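Local coordinates for protein diguanylate cyclase (Xanthomonas campestris pv. campestris, PDB 5H5O) that binds cyclic GMP through the cyclic nucleotide-binding domain in this construct, and probably makes cyclic di-GMP from GTP through a GGDEF domain elsewhere in the full-length protein, at residues Glu9-Phe14 with Met39-Thr44; Gly63-Glu68 with Leu113-Val118; Gln99-Val102 with Ser107-Ala110. All coordinates share one frame; numbering follows the deposited sequence.

Contact 1 of 3, residues Glu9-Phe14 with Met39-Thr44; sequences EELAFF and MFIVVT
The N-terminal helix of the cyclic nucleotide-binding domain meets the beta roll here, with L11 and F14 of helix 8-17 packing on I41 and M39 of strand 39-44. The short axes run 10.6 Å apart at closest approach, at 114° between their N-to-C directions. No hydrogen bond joins the two segments. The contact is apolar and mostly buried.

I41 sits between the two helix residues and touches each with a different branch. Its CG2 lies anti to the backbone N and meets L11 CD1 at 3.8 Å. Its CG1 lies anti to the carbonyl carbon (chi1 -51°) and carries CD1 the other way, to F14. CD1 comes 3.6 Å from F14 CB and 3.7 Å from F14 CD1. The methyl approaches the root of the aromatic side chain obliquely, and the two side chains cross at about a right angle.

M39 is a selenomethionine. Its CG lies between the backbone N and the carbonyl carbon (chi1 64°), and the chain then runs extended to SE, which reaches the F14 ring. SE lies near the ring plane, at the CE1 edge, 4.0 Å from that atom. The SE-to-centroid distance is 5.3 Å, which makes this an edge-on Met-aromatic contact. I41 therefore covers the CB and CD1 end of F14, and M39 meets the next ring atom, CE1.

F112 and M108 of helix 106-121 also pack on F14, so the ring lies between that helix and the strand. F65 of the neighbouring strand touches both M39 and I41. At the end of the strand, V43 and T44 both face R89 in a classic beta bulge. A helix packed on the beta roll, here against strand 39-44, is the layout of the CAP-like cyclic nucleotide-binding fold.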
loop_
_atom_site.group_PDB
_atom_site.type_symbol
_atom_site.label_atom_id
_atom_site.label_comp_id
_atom_site.label_asym_id
_atom_site.label_seq_id
_atom_site.Cartn_x
_atom_site.Cartn_y
_atom_site.Cartn_z
ATOM N N GLU A 9 -8.036 -8.979 16.303
ATOM C CA GLU A 9 -9.138 -8.111 15.917
ATOM C C GLU A 9 -9.487 -8.230 14.425
ATOM O O GLU A 9 -10.648 -8.406 14.053
ATOM C CB GLU A 9 -8.744 -6.669 16.226
ATOM C CG GLU A 9 -9.754 -5.656 15.798
ATOM C CD GLU A 9 -9.294 -4.243 16.134
ATOM O OE1 GLU A 9 -8.099 -3.926 15.903
ATOM O OE2 GLU A 9 -10.131 -3.478 16.652
ATOM N N GLU A 10 -8.475 -8.120 13.574
ATOM C CA GLU A 10 -8.680 -8.311 12.139
ATOM C C GLU A 10 -9.306 -9.673 11.807
ATOM O O GLU A 10 -10.265 -9.760 11.024
ATOM C CB GLU A 10 -7.359 -8.127 11.386
ATOM C CG GLU A 10 -6.847 -6.690 11.378
ATOM C CD GLU A 10 -5.415 -6.581 10.865
ATOM O OE1 GLU A 10 -4.778 -7.625 10.598
ATOM O OE2 GLU A 10 -4.925 -5.443 10.721
ATOM N N LEU A 11 -8.764 -10.730 12.408
ATOM C CA LEU A 11 -9.232 -12.076 12.120
ATOM C C LEU A 11 -10.714 -12.144 12.411
ATOM O O LEU A 11 -11.476 -12.574 11.559
ATOM C CB LEU A 11 -8.481 -13.118 12.959
ATOM C CG LEU A 11 -7.695 -14.240 12.279
ATOM C CD1 LEU A 11 -7.265 -13.865 10.860
ATOM C CD2 LEU A 11 -6.477 -14.652 13.152
ATOM N N ALA A 12 -11.115 -11.689 13.598
ATOM C CA ALA A 12 -12.516 -11.740 14.000
ATOM C C ALA A 12 -13.404 -10.873 13.104
ATOM O O ALA A 12 -14.457 -11.328 12.637
ATOM C CB ALA A 12 -12.692 -11.325 15.468
ATOM N N PHE A 13 -12.988 -9.627 12.869
ATOM C CA PHE A 13 -13.816 -8.713 12.081
ATOM C C PHE A 13 -13.877 -9.038 10.589
ATOM O O PHE A 13 -14.943 -8.918 9.982
ATOM C CB PHE A 13 -13.452 -7.241 12.326
ATOM C CG PHE A 13 -14.059 -6.685 13.581
ATOM C CD1 PHE A 13 -15.421 -6.410 13.645
ATOM C CD2 PHE A 13 -13.283 -6.476 14.713
ATOM C CE1 PHE A 13 -16.003 -5.910 14.814
ATOM C CE2 PHE A 13 -13.850 -5.970 15.890
ATOM C CZ PHE A 13 -15.219 -5.684 15.940
ATOM N N PHE A 14 -12.742 -9.415 10.002
ATOM C CA PHE A 14 -12.726 -9.841 8.609
ATOM C C PHE A 14 -13.571 -11.102 8.451
ATOM O O PHE A 14 -14.274 -11.256 7.452
ATOM C CB PHE A 14 -11.298 -10.113 8.126
ATOM C CG PHE A 14 -10.540 -8.862 7.719
ATOM C CD1 PHE A 14 -10.122 -8.689 6.410
ATOM C CD2 PHE A 14 -10.277 -7.858 8.643
ATOM C CE1 PHE A 14 -9.431 -7.532 6.022
ATOM C CE2 PHE A 14 -9.586 -6.714 8.271
ATOM C CZ PHE A 14 -9.155 -6.559 6.948
HETATM N N MSE A 39 -10.026 -10.691 -1.466
HETATM C CA MSE A 39 -8.813 -11.156 -0.818
HETATM C C MSE A 39 -9.167 -12.323 0.079
HETATM O O MSE A 39 -10.348 -12.604 0.320
HETATM C CB MSE A 39 -8.173 -10.068 0.032
HETATM C CG MSE A 39 -9.033 -9.618 1.195
HETATM SE SE MSE A 39 -7.996 -8.500 2.390
HETATM C CE MSE A 39 -6.906 -9.855 3.267
ATOM N N PHE A 40 -8.138 -12.978 0.598
ATOM C CA PHE A 40 -8.329 -14.175 1.408
ATOM C C PHE A 40 -7.437 -14.215 2.637
ATOM O O PHE A 40 -6.295 -13.771 2.600
ATOM C CB PHE A 40 -8.052 -15.412 0.562
ATOM C CG PHE A 40 -8.975 -15.555 -0.600
ATOM C CD1 PHE A 40 -10.211 -16.168 -0.443
ATOM C CD2 PHE A 40 -8.621 -15.062 -1.850
ATOM C CE1 PHE A 40 -11.077 -16.295 -1.521
ATOM C CE2 PHE A 40 -9.478 -15.186 -2.925
ATOM C CZ PHE A 40 -10.709 -15.799 -2.762
ATOM N N ILE A 41 -7.954 -14.776 3.725
ATOM C CA ILE A 41 -7.103 -15.104 4.865
ATOM C C ILE A 41 -7.133 -16.614 5.152
ATOM O O ILE A 41 -8.211 -17.217 5.298
ATOM C CB ILE A 41 -7.503 -14.310 6.135
ATOM C CG1 ILE A 41 -7.596 -12.801 5.835
ATOM C CG2 ILE A 41 -6.522 -14.590 7.242
ATOM C CD1 ILE A 41 -8.581 -12.034 6.725
ATOM N N VAL A 42 -5.955 -17.225 5.214
ATOM C CA VAL A 42 -5.858 -18.629 5.610
ATOM C C VAL A 42 -6.183 -18.779 7.102
ATOM O O VAL A 42 -5.591 -18.100 7.946
ATOM C CB VAL A 42 -4.440 -19.194 5.360
ATOM C CG1 VAL A 42 -4.403 -20.727 5.573
ATOM C CG2 VAL A 42 -3.937 -18.826 3.943
ATOM N N VAL A 43 -7.116 -19.663 7.449
ATOM C CA VAL A 43 -7.293 -19.981 8.875
ATOM C C VAL A 43 -6.969 -21.440 9.218
ATOM O O VAL A 43 -6.677 -21.754 10.360
ATOM C CB VAL A 43 -8.672 -19.582 9.424
ATOM C CG1 VAL A 43 -8.955 -18.078 9.153
ATOM C CG2 VAL A 43 -9.759 -20.466 8.856
ATOM N N THR A 44 -7.021 -22.327 8.231
ATOM C CA THR A 44 -6.516 -23.674 8.417
ATOM C C THR A 44 -5.828 -24.110 7.146
ATOM O O THR A 44 -6.213 -23.680 6.061
ATOM C CB THR A 44 -7.643 -24.703 8.707
ATOM O OG1 THR A 44 -8.140 -25.228 7.478
ATOM C CG2 THR A 44 -8.796 -24.080 9.456
#

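Contact 2 of 3, residues Gly63-Glu68 with Leu113-Val118; sequences GEFFGE and LRRSIV. With PCG (cyclic guanosine monophosphate), chain C.
F65 and E68 both place CG between the backbone N and the carbonyl carbon (chi1 70° and 80°), and both side chains head for S116 on helix 106-121. The E68 chain then bends at chi2. This turns its carboxylate back toward the ligand and leaves CG against the helix.

S116 OG is met from two directions. The F65 ring brings CE1 to 4.0 Å in an oblique approach, and E68 CG stands at 4.0 Å from the same oxygen. These are van der Waals contacts. The hydroxyl has its polar partner in its own helix, the carbonyl O of F112. F65 also packs edge-to-face on the F112 ring. R115 adds a loose contact, with NH2 at 4.5 Å from F65 CE2, while its guanidinium forms a salt bridge with E10.

E68 CD lies in the plane of the F65 ring, at its edge, so the aromatic backs the acid from the side. E68 OE1 accepts a hydrogen bond from O2' of cyclic GMP at 2.5 Å. The same O2' accepts one from G67 N at 2.7 Å, with an N-H...O angle of 152°. The ribose hydroxyl is therefore both donor and acceptor. This is the ribose end of the phosphate-binding cassette. K58, H76, R78, S79 and E124 are also hydrogen-bonded to the nucleotide.

The other carboxylate oxygen, E68 OE2, forms a salt bridge with R119. One acid therefore couples the sugar 2'-hydroxyl to the C-terminal helix, and the nearby positive charge of R119 would probably favour the ionised carboxylate, consistent with OE1 acting as acceptor.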
loop_
_atom_site.group_PDB
_atom_site.type_symbol
_atom_site.label_atom_id
_atom_site.label_comp_id
_atom_site.label_asym_id
_atom_site.label_seq_id
_atom_site.Cartn_x
_atom_site.Cartn_y
_atom_site.Cartn_z
ATOM N N GLY A 63 -3.684 -17.590 9.427
ATOM C CA GLY A 63 -3.455 -16.203 9.801
ATOM C C GLY A 63 -2.767 -15.343 8.745
ATOM O O GLY A 63 -2.686 -14.111 8.892
ATOM N N GLU A 64 -2.277 -15.963 7.672
ATOM C CA GLU A 64 -1.678 -15.186 6.586
ATOM C C GLU A 64 -2.711 -14.795 5.535
ATOM O O GLU A 64 -3.650 -15.550 5.258
ATOM C CB GLU A 64 -0.499 -15.933 5.953
ATOM C CG GLU A 64 0.756 -15.965 6.827
ATOM C CD GLU A 64 1.848 -16.862 6.247
ATOM O OE1 GLU A 64 2.572 -16.405 5.341
ATOM O OE2 GLU A 64 1.972 -18.029 6.686
ATOM N N PHE A 65 -2.531 -13.614 4.950
ATOM C CA PHE A 65 -3.491 -13.075 3.995
ATOM C C PHE A 65 -2.871 -12.843 2.630
ATOM O O PHE A 65 -1.660 -12.722 2.503
ATOM C CB PHE A 65 -4.093 -11.777 4.526
ATOM C CG PHE A 65 -3.129 -10.626 4.546
ATOM C CD1 PHE A 65 -2.991 -9.796 3.433
ATOM C CD2 PHE A 65 -2.378 -10.353 5.676
ATOM C CE1 PHE A 65 -2.106 -8.728 3.446
ATOM C CE2 PHE A 65 -1.499 -9.275 5.700
ATOM C CZ PHE A 65 -1.362 -8.463 4.575
ATOM N N PHE A 66 -3.707 -12.814 1.606
ATOM C CA PHE A 66 -3.225 -12.635 0.239
ATOM C C PHE A 66 -4.386 -12.215 -0.624
ATOM O O PHE A 66 -5.540 -12.420 -0.253
ATOM C CB PHE A 66 -2.612 -13.930 -0.308
ATOM C CG PHE A 66 -3.573 -15.108 -0.357
ATOM C CD1 PHE A 66 -4.218 -15.454 -1.538
ATOM C CD2 PHE A 66 -3.799 -15.886 0.766
ATOM C CE1 PHE A 66 -5.082 -16.558 -1.597
ATOM C CE2 PHE A 66 -4.667 -16.994 0.717
ATOM C CZ PHE A 66 -5.298 -17.334 -0.455
ATOM N N GLY A 67 -4.086 -11.631 -1.779
ATOM C CA GLY A 67 -5.134 -11.216 -2.688
ATOM C C GLY A 67 -5.648 -9.807 -2.460
ATOM O O GLY A 67 -6.590 -9.380 -3.137
ATOM N N GLU A 68 -5.032 -9.081 -1.524
ATOM C CA GLU A 68 -5.472 -7.710 -1.220
ATOM C C GLU A 68 -5.266 -6.765 -2.411
ATOM O O GLU A 68 -6.018 -5.811 -2.567
ATOM C CB GLU A 68 -4.831 -7.167 0.075
ATOM C CG GLU A 68 -3.381 -6.636 -0.035
ATOM C CD GLU A 68 -2.337 -7.722 -0.282
ATOM O OE1 GLU A 68 -2.701 -8.915 -0.340
ATOM O OE2 GLU A 68 -1.143 -7.379 -0.405
ATOM N N LEU A 113 -4.187 -1.495 6.171
ATOM C CA LEU A 113 -3.670 -1.047 4.874
ATOM C C LEU A 113 -2.205 -0.633 4.979
ATOM O O LEU A 113 -1.394 -0.824 4.063
ATOM C CB LEU A 113 -4.504 0.127 4.353
ATOM C CG LEU A 113 -5.910 -0.230 3.878
ATOM C CD1 LEU A 113 -6.718 1.034 3.538
ATOM C CD2 LEU A 113 -5.854 -1.174 2.679
ATOM N N ARG A 114 -1.880 -0.026 6.103
ATOM C CA ARG A 114 -0.520 0.359 6.405
ATOM C C ARG A 114 0.393 -0.871 6.435
ATOM O O ARG A 114 1.451 -0.885 5.796
ATOM C CB ARG A 114 -0.521 1.065 7.754
ATOM C CG ARG A 114 0.767 1.695 8.136
ATOM C CD ARG A 114 0.491 2.787 9.139
ATOM N NE ARG A 114 1.727 3.286 9.716
ATOM C CZ ARG A 114 1.769 4.077 10.781
ATOM N NH1 ARG A 114 0.636 4.452 11.371
ATOM N NH2 ARG A 114 2.940 4.484 11.253
ATOM N N ARG A 115 -0.020 -1.903 7.175
ATOM C CA ARG A 115 0.729 -3.145 7.206
ATOM C C ARG A 115 0.824 -3.790 5.823
ATOM O O ARG A 115 1.839 -4.381 5.495
ATOM C CB ARG A 115 0.146 -4.137 8.218
ATOM C CG ARG A 115 0.224 -3.674 9.657
ATOM C CD ARG A 115 0.414 -4.868 10.616
ATOM N NE ARG A 115 -0.262 -6.082 10.158
ATOM C CZ ARG A 115 -1.581 -6.242 10.164
ATOM N NH1 ARG A 115 -2.361 -5.251 10.588
ATOM N NH2 ARG A 115 -2.118 -7.374 9.719
ATOM N N SER A 116 -0.219 -3.658 5.009
ATOM C CA SER A 116 -0.174 -4.169 3.641
ATOM C C SER A 116 0.935 -3.528 2.803
ATOM O O SER A 116 1.702 -4.223 2.126
ATOM C CB SER A 116 -1.516 -3.931 2.941
ATOM O OG SER A 116 -2.506 -4.798 3.450
ATOM N N ILE A 117 0.987 -2.198 2.825
ATOM C CA ILE A 117 2.002 -1.446 2.080
ATOM C C ILE A 117 3.425 -1.909 2.406
ATOM O O ILE A 117 4.220 -2.139 1.502
ATOM C CB ILE A 117 1.883 0.057 2.346
ATOM C CG1 ILE A 117 0.643 0.598 1.643
ATOM C CG2 ILE A 117 3.128 0.800 1.842
ATOM C CD1 ILE A 117 0.141 1.911 2.223
ATOM N N VAL A 118 3.729 -2.056 3.694
ATOM C CA VAL A 118 5.023 -2.566 4.110
ATOM C C VAL A 118 5.290 -3.940 3.487
ATOM O O VAL A 118 6.353 -4.167 2.913
ATOM C CB VAL A 118 5.138 -2.684 5.637
ATOM C CG1 VAL A 118 6.479 -3.300 6.004
ATOM C CG2 VAL A 118 4.965 -1.310 6.308
HETATM P PA PCG C . -3.012 -10.858 -5.858
HETATM O O1A PCG C . -4.478 -10.705 -5.632
HETATM O O2A PCG C . -2.097 -10.258 -6.879
HETATM O "O5'" PCG C . -3.012 -12.164 -5.853
HETATM C "C5'" PCG C . -1.726 -12.785 -5.765
HETATM C "C4'" PCG C . -1.217 -12.337 -4.421
HETATM O "O4'" PCG C . 0.057 -12.706 -3.958
HETATM C "C3'" PCG C . -1.246 -10.845 -4.289
HETATM O "O3'" PCG C . -2.592 -10.369 -4.555
HETATM C "C2'" PCG C . -0.671 -10.699 -2.907
HETATM O "O2'" PCG C . -1.606 -10.674 -1.825
HETATM C "C1'" PCG C . 0.212 -11.948 -2.764
HETATM N N9 PCG C . 1.714 -11.955 -2.753
HETATM C C8 PCG C . 2.464 -12.627 -1.872
HETATM N N7 PCG C . 3.777 -12.445 -2.099
HETATM C C5 PCG C . 3.900 -11.645 -3.143
HETATM C C6 PCG C . 5.025 -11.046 -3.907
HETATM O O6 PCG C . 6.188 -11.294 -3.569
HETATM N N1 PCG C . 4.746 -10.234 -4.964
HETATM C C2 PCG C . 3.476 -9.956 -5.343
HETATM N N2 PCG C . 3.264 -9.144 -6.400
HETATM N N3 PCG C . 2.378 -10.479 -4.679
HETATM C C4 PCG C . 2.538 -11.308 -3.595
#

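Contact 3 of 3, residues Gln99-Val102 with Ser107-Ala110; sequences QRLV and SMVA
Helices 95-104 and 106-121 follow each other with a sharp turn between them, and the chain turns a corner that brings the CA atoms of V102 and V109 to 5.9 Å. This is the corner between the last two helices of the cyclic nucleotide-binding domain, often called B and C. L101 and V102 pack there on M108 and V109. No hydrogen bond links the two short segments, and the touching side chains are all apolar.

V109 fits against the backbone of the first helix. With chi1 at 173°, CG1 is anti to its own backbone N and CG2 is anti to the carbonyl carbon. CG2 rests 3.8 Å from V102 CA and 3.9 Å from L101 O. It also lies 4.2 Å from L101 CG, so one methyl covers main chain as well as side chain. CG1 meets V102 CG2 at 3.9 Å, and the two valines cross at about a right angle.

L101 points into the angle between the helices. Its partner is the selenomethionine M108, whose chain is extended through chi1 and chi2 and bends at chi3, so that CE turns toward the leucine.

Helix 8-17 packs beside this corner. Its F17 touches L101, and its F13 touches M108. At the start of the second helix, M108 N is hydrogen-bonded to D105 OD1. A110 packs on A110 of the second subunit, so the corner lies beside the dimer interface. M108 CE sits 3.7 Å from L101 CD1 and 3.9 Å from L101 CG.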
loop_
_atom_site.group_PDB
_atom_site.type_symbol
_atom_site.label_atom_id
_atom_site.label_comp_id
_atom_site.label_asym_id
_atom_site.label_seq_id
_atom_site.Cartn_x
_atom_site.Cartn_y
_atom_site.Cartn_z
ATOM N N GLN A 99 -15.663 -2.611 1.686
ATOM C CA GLN A 99 -16.226 -1.271 1.787
ATOM C C GLN A 99 -17.068 -1.128 3.055
ATOM O O GLN A 99 -17.028 -0.083 3.708
ATOM C CB GLN A 99 -17.046 -0.889 0.552
ATOM C CG GLN A 99 -17.690 0.486 0.682
ATOM C CD GLN A 99 -16.665 1.592 0.949
ATOM O OE1 GLN A 99 -16.804 2.371 1.888
ATOM N NE2 GLN A 99 -15.626 1.647 0.126
ATOM N N ARG A 100 -17.810 -2.181 3.413
ATOM C CA ARG A 100 -18.598 -2.150 4.645
ATOM C C ARG A 100 -17.693 -2.006 5.859
ATOM O O ARG A 100 -17.989 -1.242 6.783
ATOM C CB ARG A 100 -19.474 -3.403 4.787
ATOM C CG ARG A 100 -20.790 -3.328 4.028
ATOM C CD ARG A 100 -21.499 -4.670 3.975
ATOM N NE ARG A 100 -21.982 -4.964 2.632
ATOM C CZ ARG A 100 -21.606 -6.016 1.914
ATOM N NH1 ARG A 100 -20.752 -6.892 2.415
ATOM N NH2 ARG A 100 -22.099 -6.199 0.696
ATOM N N LEU A 101 -16.579 -2.735 5.828
ATOM C CA LEU A 101 -15.592 -2.749 6.909
ATOM C C LEU A 101 -14.966 -1.373 7.127
ATOM O O LEU A 101 -14.842 -0.906 8.257
ATOM C CB LEU A 101 -14.495 -3.751 6.554
ATOM C CG LEU A 101 -13.760 -4.500 7.656
ATOM C CD1 LEU A 101 -14.652 -4.706 8.862
ATOM C CD2 LEU A 101 -13.288 -5.843 7.094
ATOM N N VAL A 102 -14.572 -0.736 6.029
ATOM C CA VAL A 102 -14.012 0.607 6.075
ATOM C C VAL A 102 -14.990 1.551 6.757
ATOM O O VAL A 102 -14.607 2.335 7.622
ATOM C CB VAL A 102 -13.730 1.154 4.656
ATOM C CG1 VAL A 102 -13.125 2.531 4.738
ATOM C CG2 VAL A 102 -12.804 0.239 3.908
ATOM N N SER A 107 -10.481 2.928 11.320
ATOM C CA SER A 107 -9.202 2.893 12.017
ATOM C C SER A 107 -8.549 1.510 11.887
ATOM O O SER A 107 -7.341 1.399 11.646
ATOM C CB SER A 107 -9.374 3.292 13.488
ATOM O OG SER A 107 -8.123 3.329 14.162
HETATM N N MSE A 108 -9.343 0.457 12.056
HETATM C CA MSE A 108 -8.798 -0.888 11.937
HETATM C C MSE A 108 -8.275 -1.118 10.540
HETATM O O MSE A 108 -7.177 -1.655 10.376
HETATM C CB MSE A 108 -9.828 -1.967 12.264
HETATM C CG MSE A 108 -9.228 -3.363 12.157
HETATM SE SE MSE A 108 -10.541 -4.722 12.477
HETATM C CE MSE A 108 -11.519 -4.623 10.805
ATOM N N VAL A 109 -9.052 -0.684 9.544
ATOM C CA VAL A 109 -8.680 -0.821 8.135
ATOM C C VAL A 109 -7.403 -0.041 7.785
ATOM O O VAL A 109 -6.546 -0.535 7.049
ATOM C CB VAL A 109 -9.844 -0.385 7.206
ATOM C CG1 VAL A 109 -9.418 -0.359 5.745
ATOM C CG2 VAL A 109 -11.029 -1.305 7.392
ATOM N N ALA A 110 -7.270 1.169 8.319
ATOM C CA ALA A 110 -6.087 1.981 8.023
ATOM C C ALA A 110 -4.840 1.277 8.518
ATOM O O ALA A 110 -3.808 1.244 7.841
ATOM C CB ALA A 110 -6.206 3.381 8.651
#

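Contacts 1 and 2 share a sheet, since strands 39-44 and 65-66 are neighbours, and their centres are 11 Å apart. A salt bridge, E10 OE2 to R115 NH1 at 2.6 Å, ties helix 8-17 to helix 106-121. Contact 3 meets contact 1 at M108, whose SE is 3.5 Å from E9 CG and whose CE is 3.8 Å from F14 CE2. Contacts 2 and 3 use successive parts of helix 106-121, and both touch the second subunit. Of the three, only contact 2 touches cyclic GMP directly, through F66, G67 and E68. In contact 1 the M39 side chain is about 7 Å from cyclic GMP. In contact 3 the V109 side chain is about 10 Å from that of E68.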